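Local coordinates for extracellular protein 11-1 (Passalora fulva, PDB 6ZUS) that is a secreted fungal avirulence effector that binds zinc and is probably recognised, directly or indirectly, by plant resistance proteins, at residues W41-A46 against D51-A56; G88-F91 against W96-C99. One frame throughout, in Å; residues are numbered along the deposited sequence.

Overall arrangement
Contact 1 (41-46 with 51-56) draws together two parts of the loop that runs from helix 31-40 to strand 57-64, while contact 2 (88-91 with 96-99) is a two-strand hairpin that follows strand 71-86. Their centres lie about 17 Å apart, yet they touch: A46 meets the hairpin face formed by W90 and F97, its CB coming within 3.6 Å of F97 CD1. The disulfide C47-C99 ties the same two regions covalently. The W41 side chain is about 11 Å from that of H15, a zinc-binding residue without zinc in this chain, and about 11 Å from a bound zinc ion. Contact 2 lies away from the annotated sites, W90 about 12 Å from a zinc ion.

Contact 1: W41-A46 against D51-A56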
loop_
_atom_site.group_PDB
_atom_site.type_symbol
_atom_site.label_atom_id
_atom_site.label_comp_id
_atom_site.label_asym_id
_atom_site.label_seq_id
_atom_site.Cartn_x
_atom_site.Cartn_y
_atom_site.Cartn_z
ATOM N N TRP A 41 -6.992 5.888 2.420
ATOM C CA TRP A 41 -6.851 5.283 1.070
ATOM C C TRP A 41 -8.140 5.517 0.280
ATOM O O TRP A 41 -9.240 5.416 0.875
ATOM C CB TRP A 41 -6.529 3.784 1.095
ATOM C CG TRP A 41 -5.262 3.391 1.777
ATOM C CD1 TRP A 41 -4.367 4.175 2.443
ATOM C CD2 TRP A 41 -4.785 2.039 1.866
ATOM N NE1 TRP A 41 -3.342 3.399 2.915
ATOM C CE2 TRP A 41 -3.580 2.081 2.590
ATOM C CE3 TRP A 41 -5.266 0.800 1.401
ATOM C CZ2 TRP A 41 -2.861 0.903 2.870
ATOM C CZ3 TRP A 41 -4.530 -0.340 1.634
ATOM C CH2 TRP A 41 -3.339 -0.289 2.362
ATOM N N LYS A 42 -7.998 5.821 -0.999
ATOM C CA LYS A 42 -9.144 6.028 -1.918
ATOM C C LYS A 42 -9.796 4.671 -2.184
ATOM O O LYS A 42 -9.136 3.772 -2.751
ATOM C CB LYS A 42 -8.745 6.552 -3.296
ATOM C CG LYS A 42 -8.287 7.992 -3.399
ATOM C CD LYS A 42 -7.984 8.323 -4.881
ATOM C CE LYS A 42 -7.347 9.697 -5.079
ATOM N NZ LYS A 42 -6.900 9.922 -6.480
ATOM N N LYS A 43 -11.072 4.524 -1.854
ATOM C CA LYS A 43 -11.757 3.183 -1.999
ATOM C C LYS A 43 -12.725 3.187 -3.200
ATOM O O LYS A 43 -13.297 2.105 -3.506
ATOM C CB LYS A 43 -12.312 2.762 -0.628
ATOM C CG LYS A 43 -11.237 2.859 0.462
ATOM C CD LYS A 43 -11.272 1.912 1.578
ATOM C CE LYS A 43 -10.076 2.100 2.491
ATOM N NZ LYS A 43 -10.037 3.493 2.992
ATOM N N ASN A 44 -12.739 4.268 -3.980
ATOM C CA ASN A 44 -13.625 4.404 -5.158
ATOM C C ASN A 44 -12.815 4.805 -6.386
ATOM O O ASN A 44 -13.356 5.511 -7.258
ATOM C CB ASN A 44 -14.749 5.397 -4.894
ATOM C CG ASN A 44 -14.197 6.772 -4.627
ATOM O OD1 ASN A 44 -12.989 6.934 -4.440
ATOM N ND2 ASN A 44 -15.072 7.769 -4.615
ATOM N N ASP A 45 -11.616 4.245 -6.540
ATOM C CA ASP A 45 -10.875 4.398 -7.817
ATOM C C ASP A 45 -11.711 3.823 -8.979
ATOM O O ASP A 45 -12.414 2.814 -8.787
ATOM C CB ASP A 45 -9.503 3.739 -7.744
ATOM C CG ASP A 45 -8.633 4.029 -8.959
ATOM O OD1 ASP A 45 -8.113 5.159 -9.014
ATOM O OD2 ASP A 45 -8.495 3.133 -9.831
ATOM N N ALA A 46 -11.590 4.403 -10.171
ATOM C CA ALA A 46 -12.241 3.901 -11.396
ATOM C C ALA A 46 -11.913 2.416 -11.615
ATOM O O ALA A 46 -12.791 1.683 -12.150
ATOM C CB ALA A 46 -11.793 4.734 -12.570
ATOM N N ASP A 51 -16.494 -5.446 -3.378
ATOM C CA ASP A 51 -16.047 -6.134 -2.143
ATOM C C ASP A 51 -14.978 -5.315 -1.386
ATOM O O ASP A 51 -14.543 -5.782 -0.307
ATOM C CB ASP A 51 -15.611 -7.576 -2.434
ATOM C CG ASP A 51 -16.788 -8.533 -2.609
ATOM O OD1 ASP A 51 -17.815 -8.332 -1.921
ATOM O OD2 ASP A 51 -16.664 -9.468 -3.388
ATOM N N GLY A 52 -14.550 -4.160 -1.892
ATOM C CA GLY A 52 -13.661 -3.265 -1.135
ATOM C C GLY A 52 -12.359 -3.944 -0.712
ATOM O O GLY A 52 -11.708 -4.601 -1.546
ATOM N N PHE A 53 -11.955 -3.712 0.538
ATOM C CA PHE A 53 -10.599 -3.983 1.065
ATOM C C PHE A 53 -10.745 -4.901 2.268
ATOM O O PHE A 53 -11.721 -4.790 3.018
ATOM C CB PHE A 53 -9.878 -2.693 1.477
ATOM C CG PHE A 53 -9.578 -1.802 0.310
ATOM C CD1 PHE A 53 -10.609 -1.226 -0.412
ATOM C CD2 PHE A 53 -8.297 -1.660 -0.163
ATOM C CE1 PHE A 53 -10.359 -0.441 -1.529
ATOM C CE2 PHE A 53 -8.030 -0.862 -1.260
ATOM C CZ PHE A 53 -9.058 -0.245 -1.945
ATOM N N SER A 54 -9.746 -5.742 2.434
ATOM C CA SER A 54 -9.563 -6.621 3.613
ATOM C C SER A 54 -9.325 -5.762 4.857
ATOM O O SER A 54 -9.190 -4.493 4.763
ATOM C CB SER A 54 -8.462 -7.571 3.386
ATOM O OG SER A 54 -7.224 -6.924 3.584
ATOM N N THR A 55 -9.421 -6.413 6.019
ATOM C CA THR A 55 -9.015 -5.828 7.317
ATOM C C THR A 55 -7.567 -5.334 7.180
ATOM O O THR A 55 -6.749 -6.030 6.545
ATOM C CB THR A 55 -9.135 -6.876 8.439
ATOM O OG1 THR A 55 -10.535 -7.154 8.530
ATOM C CG2 THR A 55 -8.603 -6.372 9.757
ATOM N N ALA A 56 -7.313 -4.130 7.655
ATOM C CA ALA A 56 -5.956 -3.523 7.600
ATOM C C ALA A 56 -5.113 -4.140 8.732
ATOM O O ALA A 56 -5.648 -4.383 9.821
ATOM C CB ALA A 56 -6.078 -2.038 7.684
#
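K43 CE lies over one face of the F53 ring, with CD nearer the rim and CB beside CE1, while the W41 indole meets the ring with its own edge. On the lysine side the approach is shared by several methylenes: K43 CD lies 3.8 Å from F53 CD1, and K43 CB is 3.9 Å from F53 CE1. On the tryptophan side the contact is narrower, W41 CE3 standing 4.2 Å from F53 CE2, near the indole plane but oblique to the phenyl ring. W41 also forms an edge-to-face pair with F38. The backbone oxygen K42 O comes obliquely, 4.1 Å from F53 CZ. The phenylalanine thus packs against residues 41-43 through apolar contacts, and no hydrogen bond joins the two segments.

Both segments belong to the irregular connection between helix 31-40 and strand 57-64, which folds back so that K43 and G52 are the closest CA pair, 6.8 Å apart. F53 is the central residue of this closure, and it also touches F38 of the helix, A82 of strand 71-86 and Y104 of helix 101-109. G52, at phi 58°, takes a backbone shape that suits glycine as the chain turns into F53.

K43 curls back over the ring because its chain bends at chi2 (-148°) and again at chi4, bringing NZ round to the backbone. There K43 NZ donates to W41 O at 3.0 Å, with the donor tilted out of the carbonyl plane, and it also bonds F38 O. Two carbonyls therefore hold the ammonium group, while CE stays over the phenyl face. K43 has a cation-pi contact with F38; toward F53, NZ lies near the ring normal but 6.0 Å from the ring centroid, at most a weak attraction.

Contact 2: G88-F91 against W96-C99; sequences GKWF and WFDC
F97 N donates to W90 O at 2.7 Å, the shortest hydrogen bond between the strands, and the same carbonyl oxygen receives a CA-H...O contact from W96 CA at 3.4 Å. The return bond of this antiparallel hydrogen-bonded pair, W90 N to F97 O, measures 2.8 Å. Beyond the strands, C99 N reaches G88 O at 2.8 Å. These bonds set the register of a beta hairpin, in which K89 faces D98 and F91 faces W96 as non-hydrogen-bonded pairs.

On the K89, F91, W96 and D98 face, the W96 indole folds across to the neighbouring strand. F91 CB sits 3.6 Å from the centroid of its six-membered ring, almost on the normal, a CH-pi contact. The F91 phenyl turns its edge to the five-membered ring, with planes at 53° in an edge-to-face pair; F91 CD1 comes 3.6 Å from W96 NE1. With F91 CG anti to its own nitrogen (chi1 -172°), the phenyl stands over the five-membered ring, lowering CD1 toward the indole face. W96 NE1 makes a weak hydrogen bond to a glycerol that probably comes from the crystallisation liquor. Nearby, K89 CB touches W96 CE3, and the lysine bends at chi2 (-78°) to lead its amine to D98.

The W90 and F97 face packs against A46. Here W90 CB contacts C99 SG at 3.6 Å, and the disulfide from C99 to C47 secures the hairpin to the loop of 41-56.

The salt bridge from K89 NZ to D98 OD2 is long, 3.7 Å, and D98 OD1 accepts from D100 N; at this surface the charge pair probably adds less to the hairpin than its backbone bonds and the W96-F91 packing.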
loop_
_atom_site.group_PDB
_atom_site.type_symbol
_atom_site.label_atom_id
_atom_site.label_comp_id
_atom_site.label_asym_id
_atom_site.label_seq_id
_atom_site.Cartn_x
_atom_site.Cartn_y
_atom_site.Cartn_z
ATOM N N GLY A 88 -5.722 -4.070 -16.916
ATOM C CA GLY A 88 -5.431 -3.343 -18.159
ATOM C C GLY A 88 -5.713 -1.869 -18.005
ATOM O O GLY A 88 -5.385 -1.298 -16.943
ATOM N N LYS A 89 -6.298 -1.297 -19.048
ATOM C CA LYS A 89 -6.757 0.096 -19.139
ATOM C C LYS A 89 -8.264 0.044 -19.014
ATOM O O LYS A 89 -8.890 -0.863 -19.590
ATOM C CB LYS A 89 -6.357 0.691 -20.488
ATOM C CG LYS A 89 -4.877 0.551 -20.823
ATOM C CD LYS A 89 -4.003 1.552 -20.095
ATOM C CE LYS A 89 -2.557 1.519 -20.551
ATOM N NZ LYS A 89 -1.903 2.842 -20.370
ATOM N N TRP A 90 -8.848 1.012 -18.358
ATOM C CA TRP A 90 -10.296 1.056 -18.133
ATOM C C TRP A 90 -10.762 2.443 -18.537
ATOM O O TRP A 90 -10.185 3.430 -18.026
ATOM C CB TRP A 90 -10.592 0.755 -16.654
ATOM C CG TRP A 90 -11.960 1.163 -16.210
ATOM C CD1 TRP A 90 -12.332 2.242 -15.454
ATOM C CD2 TRP A 90 -13.170 0.505 -16.603
ATOM N NE1 TRP A 90 -13.697 2.276 -15.309
ATOM C CE2 TRP A 90 -14.233 1.207 -15.980
ATOM C CE3 TRP A 90 -13.431 -0.632 -17.389
ATOM C CZ2 TRP A 90 -15.558 0.825 -16.167
ATOM C CZ3 TRP A 90 -14.742 -1.017 -17.560
ATOM C CH2 TRP A 90 -15.779 -0.293 -16.961
ATOM N N PHE A 91 -11.828 2.511 -19.337
ATOM C CA PHE A 91 -12.510 3.785 -19.683
ATOM C C PHE A 91 -13.719 3.989 -18.759
ATOM O O PHE A 91 -14.641 3.134 -18.758
ATOM C CB PHE A 91 -12.834 3.752 -21.184
ATOM C CG PHE A 91 -13.361 5.072 -21.673
ATOM C CD1 PHE A 91 -12.510 6.158 -21.811
ATOM C CD2 PHE A 91 -14.714 5.242 -21.915
ATOM C CE1 PHE A 91 -13.000 7.373 -22.252
ATOM C CE2 PHE A 91 -15.205 6.466 -22.349
ATOM C CZ PHE A 91 -14.344 7.526 -22.509
ATOM N N TRP A 96 -9.597 7.439 -19.757
ATOM C CA TRP A 96 -8.878 6.176 -19.503
ATOM C C TRP A 96 -8.093 6.220 -18.183
ATOM O O TRP A 96 -7.416 7.259 -17.839
ATOM C CB TRP A 96 -7.928 5.853 -20.644
ATOM C CG TRP A 96 -8.647 5.573 -21.920
ATOM C CD1 TRP A 96 -8.946 6.433 -22.948
ATOM C CD2 TRP A 96 -9.142 4.282 -22.288
ATOM N NE1 TRP A 96 -9.612 5.752 -23.933
ATOM C CE2 TRP A 96 -9.743 4.433 -23.557
ATOM C CE3 TRP A 96 -9.132 3.031 -21.659
ATOM C CZ2 TRP A 96 -10.339 3.357 -24.198
ATOM C CZ3 TRP A 96 -9.715 1.967 -22.300
ATOM C CH2 TRP A 96 -10.312 2.137 -23.554
ATOM N N PHE A 97 -8.053 5.053 -17.553
ATOM C CA PHE A 97 -7.295 4.745 -16.308
ATOM C C PHE A 97 -6.421 3.527 -16.562
ATOM O O PHE A 97 -6.850 2.511 -17.147
ATOM C CB PHE A 97 -8.252 4.496 -15.137
ATOM C CG PHE A 97 -8.993 5.741 -14.726
ATOM C CD1 PHE A 97 -10.136 6.154 -15.409
ATOM C CD2 PHE A 97 -8.563 6.500 -13.645
ATOM C CE1 PHE A 97 -10.826 7.292 -15.019
ATOM C CE2 PHE A 97 -9.250 7.644 -13.268
ATOM C CZ PHE A 97 -10.364 8.058 -13.974
ATOM N N ASP A 98 -5.170 3.663 -16.168
ATOM C CA ASP A 98 -4.240 2.523 -16.129
ATOM C C ASP A 98 -4.465 1.773 -14.812
ATOM O O ASP A 98 -4.246 2.362 -13.754
ATOM C CB ASP A 98 -2.811 3.017 -16.289
ATOM C CG ASP A 98 -1.796 1.916 -16.544
ATOM O OD1 ASP A 98 -2.167 0.704 -16.432
ATOM O OD2 ASP A 98 -0.627 2.294 -16.891
ATOM N N CYS A 99 -4.841 0.505 -14.901
ATOM C CA CYS A 99 -5.158 -0.327 -13.719
ATOM C C CYS A 99 -3.980 -1.239 -13.343
ATOM O O CYS A 99 -4.155 -2.021 -12.409
ATOM C CB CYS A 99 -6.417 -1.145 -13.942
ATOM S SG CYS A 99 -7.889 -0.167 -14.395
#